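Local atomic coordinates of ecto-NAD+ glycohydrolase (CD38 molecule) (Bos taurus, PDB entry 3GC6), a protein that belongs to the ADP-ribosyl cyclase family and is an extracellular, disulfide-bonded protein combining a group of helices with a four-stranded parallel sheet. Residues L8-G13 with K58-A63; T30-I35 with R42-I47; N69-L74 with S147-V152. The protein carries 1 engineered substitution. All coordinates share one frame; numbering follows the deposited sequence.

Interaction 1 of 3, residues L8-G13 with K58-A63; sequences LNRWHG and KDPCKA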
loop_
_atom_site.group_PDB
_atom_site.type_symbol
_atom_site.label_atom_id
_atom_site.label_comp_id
_atom_site.label_asym_id
_atom_site.label_seq_id
_atom_site.Cartn_x
_atom_site.Cartn_y
_atom_site.Cartn_z
ATOM N N LEU A 8 34.275 12.755 10.857
ATOM C CA LEU A 8 33.151 11.792 10.713
ATOM C C LEU A 8 33.367 10.452 11.411
ATOM O O LEU A 8 32.407 9.723 11.704
ATOM C CB LEU A 8 32.840 11.551 9.237
ATOM C CG LEU A 8 32.383 12.815 8.514
ATOM C CD1 LEU A 8 32.194 12.509 7.047
ATOM C CD2 LEU A 8 31.078 13.319 9.107
ATOM N N ASN A 9 34.626 10.125 11.671
ATOM C CA ASN A 9 34.937 8.852 12.290
ATOM C C ASN A 9 35.113 8.954 13.800
ATOM O O ASN A 9 35.649 8.044 14.411
ATOM C CB ASN A 9 36.193 8.236 11.652
ATOM C CG ASN A 9 36.366 6.771 12.002
ATOM O OD1 ASN A 9 35.381 6.023 12.104
ATOM N ND2 ASN A 9 37.629 6.337 12.185
ATOM N N ARG A 10 34.644 10.048 14.407
ATOM C CA ARG A 10 34.880 10.302 15.823
ATOM C C ARG A 10 34.090 9.420 16.788
ATOM O O ARG A 10 34.431 9.339 17.982
ATOM C CB ARG A 10 34.613 11.773 16.147
ATOM C CG ARG A 10 33.157 12.194 16.050
ATOM C CD ARG A 10 33.018 13.714 16.134
ATOM N NE ARG A 10 31.631 14.184 16.047
ATOM C CZ ARG A 10 30.975 14.395 14.901
ATOM N NH1 ARG A 10 31.560 14.171 13.728
ATOM N NH2 ARG A 10 29.731 14.841 14.921
ATOM N N TRP A 11 33.026 8.789 16.297
ATOM C CA TRP A 11 32.192 7.999 17.173
ATOM C C TRP A 11 32.718 6.581 17.374
ATOM O O TRP A 11 33.510 6.077 16.579
ATOM C CB TRP A 11 30.772 7.934 16.596
ATOM C CG TRP A 11 30.168 9.280 16.339
ATOM C CD1 TRP A 11 29.790 9.798 15.118
ATOM C CD2 TRP A 11 29.843 10.280 17.317
ATOM N NE1 TRP A 11 29.237 11.054 15.286
ATOM C CE2 TRP A 11 29.282 11.380 16.621
ATOM C CE3 TRP A 11 29.962 10.348 18.710
ATOM C CZ2 TRP A 11 28.840 12.541 17.277
ATOM C CZ3 TRP A 11 29.542 11.502 19.360
ATOM C CH2 TRP A 11 28.983 12.584 18.640
ATOM N N HIS A 12 32.229 5.925 18.424
ATOM C CA HIS A 12 32.651 4.556 18.754
ATOM C C HIS A 12 31.757 3.457 18.157
ATOM O O HIS A 12 32.106 2.267 18.191
ATOM C CB HIS A 12 32.706 4.375 20.272
ATOM C CG HIS A 12 33.769 5.193 20.933
ATOM N ND1 HIS A 12 33.596 6.521 21.255
ATOM C CD2 HIS A 12 35.030 4.872 21.314
ATOM C CE1 HIS A 12 34.704 6.987 21.811
ATOM N NE2 HIS A 12 35.589 6.005 21.859
ATOM N N GLY A 13 30.601 3.836 17.616
ATOM C CA GLY A 13 29.728 2.844 17.030
ATOM C C GLY A 13 29.887 2.725 15.521
ATOM O O GLY A 13 30.470 3.586 14.862
ATOM N N LYS A 58 21.204 16.997 12.140
ATOM C CA LYS A 58 21.065 17.357 13.546
ATOM C C LYS A 58 22.244 16.829 14.365
ATOM O O LYS A 58 22.958 15.916 13.932
ATOM C CB LYS A 58 19.727 16.828 14.081
ATOM C CG LYS A 58 18.541 17.446 13.375
ATOM C CD LYS A 58 17.251 16.941 13.961
ATOM C CE LYS A 58 16.127 17.407 13.108
ATOM N NZ LYS A 58 14.834 16.882 13.613
ATOM N N ASP A 59 22.432 17.411 15.543
ATOM C CA ASP A 59 23.437 16.954 16.516
ATOM C C ASP A 59 23.113 15.488 16.830
ATOM O O ASP A 59 22.042 15.182 17.367
ATOM C CB ASP A 59 23.320 17.809 17.776
ATOM C CG ASP A 59 24.367 17.454 18.836
ATOM O OD1 ASP A 59 24.811 16.287 18.874
ATOM O OD2 ASP A 59 24.760 18.371 19.607
ATOM N N PRO A 60 24.020 14.564 16.474
ATOM C CA PRO A 60 23.693 13.123 16.631
ATOM C C PRO A 60 23.619 12.636 18.064
ATOM O O PRO A 60 23.220 11.476 18.294
ATOM C CB PRO A 60 24.795 12.393 15.844
ATOM C CG PRO A 60 25.805 13.439 15.512
ATOM C CD PRO A 60 25.272 14.803 15.731
ATOM N N CYS A 61 23.988 13.495 19.032
ATOM C CA CYS A 61 23.854 13.173 20.464
ATOM C C CYS A 61 22.804 14.008 21.175
ATOM O O CYS A 61 22.774 14.047 22.401
ATOM C CB CYS A 61 25.219 13.271 21.163
ATOM S SG CYS A 61 26.189 11.770 20.840
ATOM N N LYS A 62 21.924 14.662 20.416
ATOM C CA LYS A 62 20.822 15.377 21.040
ATOM C C LYS A 62 19.466 14.900 20.572
ATOM O O LYS A 62 18.513 15.675 20.546
ATOM C CB LYS A 62 20.943 16.875 20.828
ATOM C CG LYS A 62 22.032 17.491 21.641
ATOM C CD LYS A 62 21.925 19.024 21.563
ATOM C CE LYS A 62 23.048 19.708 22.328
ATOM N NZ LYS A 62 23.060 19.268 23.740
ATOM N N ALA A 63 19.356 13.625 20.212
ATOM C CA ALA A 63 18.060 13.103 19.804
ATOM C C ALA A 63 17.067 13.188 20.954
ATOM O O ALA A 63 17.412 12.904 22.104
ATOM C CB ALA A 63 18.170 11.643 19.338
#
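The indole of W11 reaches across to the turn at P60 and C61, and the outer edge of its six-membered ring makes the closest approaches. CZ2 of W11 comes to 3.6 Å from CG of P60, the two side chains crossing at about a right angle. Next to it, CH2 of W11 lies 3.6 Å from SG of C61. The sulfur stands 4.3 Å from the centroid of the six-membered ring of W11, oblique to the ring at 44° off its normal, a Cys sulfur-aromatic contact. The first torsion of W11 (chi1 -55°) sets the indole beside the backbone N and carries CZ2 and CH2 to the turn.

R10 folds back along the same indole: its CG lies 3.9 Å above the plane of the W11 ring, while NE1 of W11 sits over the centre of the guanidinium face. The guanidinium is also held by the G7 carbonyl and by a salt bridge to E123. This is the looser side: R10 is partly exposed at the rim of the contact, and its NH2 comes only to 4.2 Å from CG of P60.

The shape of the receiving turn is fixed locally. Residues D59 to K62 form a type I beta turn, and OD1 of D59 accepts from N of C61 at 2.9 Å, an Asx turn. SG of C61 is bonded to C141 in a disulfide, so the sulfur meeting the indole is tied to a third piece of chain. S133, in strand 133-134, hydrogen-bonds L8 O and W11 N, and P135 and D140 also touch the indole. The contact thus joins the loop leading into strand 13-14, which pairs antiparallel with strand 133-134, to the loop between helices 44-55 and 69-74, with Y145 of helix 145-159 against K58 and A63.

Interaction 2 of 3, residues T30-I35 with R42-I47; sequences TYTQTI and RNCQAI. With SO4 (sulfate ion), chain E; SO4 (sulfate ion), chain I.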
loop_
_atom_site.group_PDB
_atom_site.type_symbol
_atom_site.label_atom_id
_atom_site.label_comp_id
_atom_site.label_asym_id
_atom_site.label_seq_id
_atom_site.Cartn_x
_atom_site.Cartn_y
_atom_site.Cartn_z
ATOM N N THR A 30 7.424 -3.254 0.391
ATOM C CA THR A 30 7.228 -4.658 0.702
ATOM C C THR A 30 6.223 -4.842 1.840
ATOM O O THR A 30 5.285 -5.652 1.775
ATOM C CB THR A 30 8.587 -5.301 1.042
ATOM O OG1 THR A 30 9.376 -5.282 -0.155
ATOM C CG2 THR A 30 8.396 -6.742 1.558
ATOM N N TYR A 31 6.412 -4.082 2.902
ATOM C CA TYR A 31 5.546 -4.237 4.049
ATOM C C TYR A 31 4.077 -3.907 3.742
ATOM O O TYR A 31 3.173 -4.709 4.036
ATOM C CB TYR A 31 6.050 -3.360 5.195
ATOM C CG TYR A 31 5.283 -3.575 6.496
ATOM C CD1 TYR A 31 5.742 -4.492 7.444
ATOM C CD2 TYR A 31 4.093 -2.880 6.752
ATOM C CE1 TYR A 31 5.047 -4.736 8.646
ATOM C CE2 TYR A 31 3.379 -3.103 7.957
ATOM C CZ TYR A 31 3.877 -4.032 8.902
ATOM O OH TYR A 31 3.220 -4.231 10.110
ATOM N N THR A 32 3.856 -2.739 3.143
ATOM C CA THR A 32 2.501 -2.232 2.975
ATOM C C THR A 32 1.734 -2.989 1.911
ATOM O O THR A 32 0.495 -2.967 1.928
ATOM C CB THR A 32 2.484 -0.760 2.611
ATOM O OG1 THR A 32 3.267 -0.572 1.421
ATOM C CG2 THR A 32 3.084 0.090 3.748
ATOM N N GLN A 33 2.452 -3.590 0.956
ATOM C CA GLN A 33 1.781 -4.236 -0.191
ATOM C C GLN A 33 1.798 -5.761 -0.152
ATOM O O GLN A 33 0.941 -6.421 -0.763
ATOM C CB GLN A 33 2.423 -3.750 -1.489
ATOM C CG GLN A 33 2.241 -2.279 -1.725
ATOM C CD GLN A 33 2.880 -1.821 -3.013
ATOM O OE1 GLN A 33 2.797 -2.507 -4.044
ATOM N NE2 GLN A 33 3.510 -0.651 -2.977
ATOM N N THR A 34 2.768 -6.342 0.530
ATOM C CA THR A 34 2.932 -7.797 0.427
ATOM C C THR A 34 2.975 -8.508 1.783
ATOM O O THR A 34 2.585 -9.677 1.899
ATOM C CB THR A 34 4.143 -8.199 -0.458
ATOM O OG1 THR A 34 5.361 -8.040 0.282
ATOM C CG2 THR A 34 4.199 -7.380 -1.734
ATOM N N ILE A 35 3.427 -7.805 2.816
ATOM C CA ILE A 35 3.481 -8.381 4.160
ATOM C C ILE A 35 2.182 -8.180 4.933
ATOM O O ILE A 35 1.551 -9.161 5.374
ATOM C CB ILE A 35 4.674 -7.845 4.970
ATOM C CG1 ILE A 35 5.974 -8.256 4.287
ATOM C CG2 ILE A 35 4.655 -8.385 6.412
ATOM C CD1 ILE A 35 7.175 -7.770 5.011
ATOM N N ARG A 42 -0.755 3.643 3.543
ATOM C CA ARG A 42 0.298 4.456 4.174
ATOM C C ARG A 42 1.120 5.038 3.030
ATOM O O ARG A 42 1.287 4.389 2.006
ATOM C CB ARG A 42 1.178 3.577 5.067
ATOM C CG ARG A 42 0.419 2.860 6.203
ATOM C CD ARG A 42 0.238 3.705 7.469
ATOM N NE ARG A 42 -0.771 3.073 8.330
ATOM C CZ ARG A 42 -1.475 3.712 9.256
ATOM N NH1 ARG A 42 -2.380 3.065 9.976
ATOM N NH2 ARG A 42 -1.265 4.998 9.474
ATOM N N ASN A 43 1.613 6.264 3.162
ATOM C CA ASN A 43 2.324 6.884 2.042
ATOM C C ASN A 43 3.813 6.638 2.268
ATOM O O ASN A 43 4.425 7.281 3.117
ATOM C CB ASN A 43 2.024 8.398 2.004
ATOM C CG ASN A 43 2.813 9.152 0.950
ATOM O OD1 ASN A 43 3.800 8.670 0.373
ATOM N ND2 ASN A 43 2.376 10.387 0.699
ATOM N N CYS A 44 4.397 5.691 1.549
ATOM C CA CYS A 44 5.792 5.327 1.834
ATOM C C CYS A 44 6.820 6.410 1.515
ATOM O O CYS A 44 7.873 6.475 2.144
ATOM C CB CYS A 44 6.194 4.022 1.161
ATOM S SG CYS A 44 5.505 2.564 1.987
ATOM N N GLN A 45 6.545 7.232 0.498
ATOM C CA GLN A 45 7.417 8.360 0.206
ATOM C C GLN A 45 7.439 9.293 1.407
ATOM O O GLN A 45 8.509 9.736 1.843
ATOM C CB GLN A 45 6.957 9.132 -1.047
ATOM C CG GLN A 45 7.845 10.363 -1.329
ATOM C CD GLN A 45 7.435 11.145 -2.559
ATOM O OE1 GLN A 45 6.498 10.772 -3.264
ATOM N NE2 GLN A 45 8.153 12.248 -2.831
ATOM N N ALA A 46 6.259 9.610 1.933
ATOM C CA ALA A 46 6.169 10.503 3.086
ATOM C C ALA A 46 6.845 9.903 4.322
ATOM O O ALA A 46 7.491 10.612 5.097
ATOM C CB ALA A 46 4.728 10.902 3.406
ATOM N N ILE A 47 6.644 8.599 4.540
ATOM C CA ILE A 47 7.296 7.912 5.673
ATOM C C ILE A 47 8.830 7.986 5.579
ATOM O O ILE A 47 9.524 8.317 6.569
ATOM C CB ILE A 47 6.773 6.457 5.796
ATOM C CG1 ILE A 47 5.352 6.496 6.360
ATOM C CG2 ILE A 47 7.658 5.652 6.723
ATOM C CD1 ILE A 47 4.556 5.180 6.116
HETATM S S SO4 E . 8.415 -7.002 -2.730
HETATM O O1 SO4 E . 7.424 -7.086 -1.660
HETATM O O2 SO4 E . 7.786 -7.367 -4.007
HETATM O O3 SO4 E . 8.937 -5.638 -2.794
HETATM O O4 SO4 E . 9.514 -7.928 -2.448
HETATM S S SO4 I . 9.257 13.717 -6.298
HETATM O O1 SO4 I . 8.352 13.993 -5.182
HETATM O O2 SO4 I . 9.030 14.695 -7.361
HETATM O O3 SO4 I . 10.655 13.788 -5.877
HETATM O O4 SO4 I . 8.974 12.375 -6.800
#
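T32 packs against R42 and C44 in a helix-loop-helix unit, helix 20-35 followed by a short loop and then helix 44-55, with the C28-C44 disulfide joining the two helices. From CB of T32 two branches diverge. CG2, anti to the carbonyl carbon, makes the apolar contact: it lies 3.9 Å from SG of C44 and 4.2 Å from CB of R42. SG of C44 is equally near OG1 of T32 (3.9 Å), but this hydroxyl, set between the backbone N and the carbonyl carbon (chi1 56°), bonds to the C28 carbonyl and so is satisfied in a buried place. Beyond CB the R42 chain leaves T32, bends at chi2, and sends NH2 to the L74 carbonyl.

The unit also meets the second subunit, where Q33 is hydrogen-bonded to the backbone of R42 of that subunit and R42 N to its Q33. Sulfate ions, probably from the crystallisation liquor, lie at T30 and T34 and at Q45; NE2 of Q45 donates to O1 of one sulfate at 2.9 Å. Helix 44-55 is capped by N43: A46 N donates to its OD1 at 3.1 Å in a nearly straight bond (168°), from above the carbonyl plane.

Interaction 3 of 3, residues N69-L74 with S147-V152; sequences NSLINL and SVFWEV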
loop_
_atom_site.group_PDB
_atom_site.type_symbol
_atom_site.label_atom_id
_atom_site.label_comp_id
_atom_site.label_asym_id
_atom_site.label_seq_id
_atom_site.Cartn_x
_atom_site.Cartn_y
_atom_site.Cartn_z
ATOM N N ASN A 69 8.025 12.211 16.593
ATOM C CA ASN A 69 6.556 12.271 16.647
ATOM C C ASN A 69 5.900 12.259 15.253
ATOM O O ASN A 69 4.922 11.531 15.037
ATOM C CB ASN A 69 6.043 13.453 17.527
ATOM C CG ASN A 69 5.905 13.088 19.024
ATOM O OD1 ASN A 69 4.870 13.365 19.639
ATOM N ND2 ASN A 69 6.937 12.481 19.615
ATOM N N SER A 70 6.415 13.042 14.306
ATOM C CA SER A 70 5.826 13.095 12.945
ATOM C C SER A 70 5.928 11.768 12.161
ATOM O O SER A 70 5.018 11.385 11.409
ATOM C CB SER A 70 6.440 14.238 12.133
ATOM O OG SER A 70 6.109 15.497 12.704
ATOM N N LEU A 71 7.047 11.068 12.330
ATOM C CA LEU A 71 7.219 9.748 11.724
ATOM C C LEU A 71 6.216 8.752 12.334
ATOM O O LEU A 71 5.544 8.005 11.606
ATOM C CB LEU A 71 8.645 9.259 11.981
ATOM C CG LEU A 71 8.898 7.853 11.422
ATOM C CD1 LEU A 71 8.828 7.758 9.892
ATOM C CD2 LEU A 71 10.239 7.374 11.921
ATOM N N ILE A 72 6.125 8.733 13.662
ATOM C CA ILE A 72 5.219 7.788 14.331
ATOM C C ILE A 72 3.761 8.068 13.946
ATOM O O ILE A 72 2.967 7.136 13.738
ATOM C CB ILE A 72 5.433 7.816 15.862
ATOM C CG1 ILE A 72 6.631 6.928 16.217
ATOM C CG2 ILE A 72 4.144 7.390 16.623
ATOM C CD1 ILE A 72 7.387 7.286 17.469
ATOM N N ASN A 73 3.422 9.347 13.801
ATOM C CA ASN A 73 2.063 9.721 13.378
ATOM C C ASN A 73 1.687 9.153 12.022
ATOM O O ASN A 73 0.519 8.872 11.769
ATOM C CB ASN A 73 1.871 11.238 13.335
ATOM C CG ASN A 73 1.762 11.847 14.711
ATOM O OD1 ASN A 73 1.627 11.145 15.721
ATOM N ND2 ASN A 73 1.824 13.181 14.757
ATOM N N LEU A 74 2.673 8.987 11.145
ATOM C CA LEU A 74 2.405 8.454 9.815
ATOM C C LEU A 74 2.181 6.932 9.831
ATOM O O LEU A 74 1.563 6.388 8.915
ATOM C CB LEU A 74 3.543 8.776 8.853
ATOM C CG LEU A 74 3.668 10.252 8.461
ATOM C CD1 LEU A 74 4.954 10.494 7.722
ATOM C CD2 LEU A 74 2.472 10.678 7.622
ATOM N N SER A 147 19.125 4.778 19.184
ATOM C CA SER A 147 18.613 4.360 20.490
ATOM C C SER A 147 17.273 5.016 20.818
ATOM O O SER A 147 16.324 4.343 21.280
ATOM C CB SER A 147 19.650 4.713 21.584
ATOM O OG SER A 147 20.852 3.996 21.365
ATOM N N VAL A 148 17.177 6.331 20.576
ATOM C CA VAL A 148 15.949 7.053 20.871
ATOM C C VAL A 148 14.771 6.557 20.008
ATOM O O VAL A 148 13.634 6.432 20.484
ATOM C CB VAL A 148 16.164 8.576 20.805
ATOM C CG1 VAL A 148 14.836 9.290 20.878
ATOM C CG2 VAL A 148 17.086 8.969 21.957
ATOM N N PHE A 149 15.031 6.221 18.749
ATOM C CA PHE A 149 13.980 5.656 17.889
ATOM C C PHE A 149 13.381 4.413 18.563
ATOM O O PHE A 149 12.152 4.273 18.698
ATOM C CB PHE A 149 14.568 5.246 16.538
ATOM C CG PHE A 149 13.620 4.450 15.699
ATOM C CD1 PHE A 149 12.644 5.085 14.918
ATOM C CD2 PHE A 149 13.688 3.068 15.702
ATOM C CE1 PHE A 149 11.734 4.303 14.110
ATOM C CE2 PHE A 149 12.797 2.301 14.923
ATOM C CZ PHE A 149 11.840 2.927 14.132
ATOM N N TRP A 150 14.240 3.481 18.969
ATOM C CA TRP A 150 13.691 2.219 19.503
ATOM C C TRP A 150 13.003 2.470 20.852
ATOM O O TRP A 150 12.055 1.770 21.204
ATOM C CB TRP A 150 14.794 1.161 19.596
ATOM C CG TRP A 150 15.160 0.664 18.243
ATOM C CD1 TRP A 150 16.323 0.909 17.569
ATOM C CD2 TRP A 150 14.369 -0.171 17.383
ATOM N NE1 TRP A 150 16.306 0.292 16.326
ATOM C CE2 TRP A 150 15.099 -0.372 16.192
ATOM C CE3 TRP A 150 13.091 -0.736 17.486
ATOM C CZ2 TRP A 150 14.598 -1.164 15.127
ATOM C CZ3 TRP A 150 12.593 -1.493 16.438
ATOM C CH2 TRP A 150 13.339 -1.708 15.266
ATOM N N GLU A 151 13.501 3.449 21.604
ATOM C CA GLU A 151 12.884 3.787 22.891
ATOM C C GLU A 151 11.475 4.327 22.645
ATOM O O GLU A 151 10.508 3.866 23.282
ATOM C CB GLU A 151 13.795 4.781 23.643
ATOM C CG GLU A 151 13.209 5.702 24.674
ATOM C CD GLU A 151 14.181 6.885 24.898
ATOM O OE1 GLU A 151 15.395 6.623 25.079
ATOM O OE2 GLU A 151 13.768 8.058 24.833
ATOM N N VAL A 152 11.311 5.303 21.747
ATOM C CA VAL A 152 9.995 5.890 21.591
ATOM C C VAL A 152 9.053 4.916 20.871
ATOM O O VAL A 152 7.859 4.844 21.192
ATOM C CB VAL A 152 10.037 7.281 20.907
ATOM C CG1 VAL A 152 10.613 7.185 19.546
ATOM C CG2 VAL A 152 8.619 7.908 20.904
#
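L71 and I72, neighbours on helix 69-74, meet F149 and V152 on helix 145-159 through apolar groups alone, burying 150 Å² between the two segments.

The aliphatic-aromatic part is the contact of L71 with F149. CD2 of L71 approaches the rim of the phenyl ring near its plane, 4.1 Å from CE1 of F149, and the two side chains cross at about a right angle. It is therefore an edge contact and not a methyl resting on the ring face. F149 has its CG anti to the backbone N (chi1 170°), which swings the ring toward helix 69-74 although its CB does not point there.

The aliphatic part pairs I72 with V152, tip to tip. CD1 of I72 meets both methyls of V152, at 3.7 Å from CG2 and 3.8 Å from CG1, and so faces the fork of the valine. V152 presents this fork with CG1 between the backbone N and the carbonyl carbon (chi1 61°). I72 was modelled in two conformers, and these distances hold for one of them.

Aromatic contacts extend the patch. CE2 of F149 stands 3.6 Å above the face of the W150 ring, over its centre, while W120 and Y68 meet the F149 ring edge-to-face and F51 packs against it with planes at about 20°.

The backbone bonds of each helix, such as N73 N to N69 O and V152 N to V148 O, are made within it. L111 of helix 110-115 touches both L71 and I72, and I47 and F51 of helix 44-55 touch L71. Four helices thus converge on one apolar core, an arrangement characteristic of the helical part of the ADP-ribosyl cyclase fold.

Overall arrangement
Along the chain interaction 2 is nested in the loop closed by interaction 1, and interaction 3 opens after both. Interaction 3 lies between the others in space, its centre about 18 Å from that of interaction 1 and about 17 Å from that of interaction 2, whereas those two are about 29 Å apart, centre to centre. It touches each: A63 packs on V148, and I47 packs on L71 and L74 where helices 44-55 and 69-74 adjoin. Helix 44-55 and the loop after it thus run from the subunit contact at interaction 2 to the disulfide-bonded turn of interaction 1. None of the segments belongs to the four-stranded parallel sheet; interactions 2 and 3 lie in the helical portion, and interaction 1 in the loops at its edge.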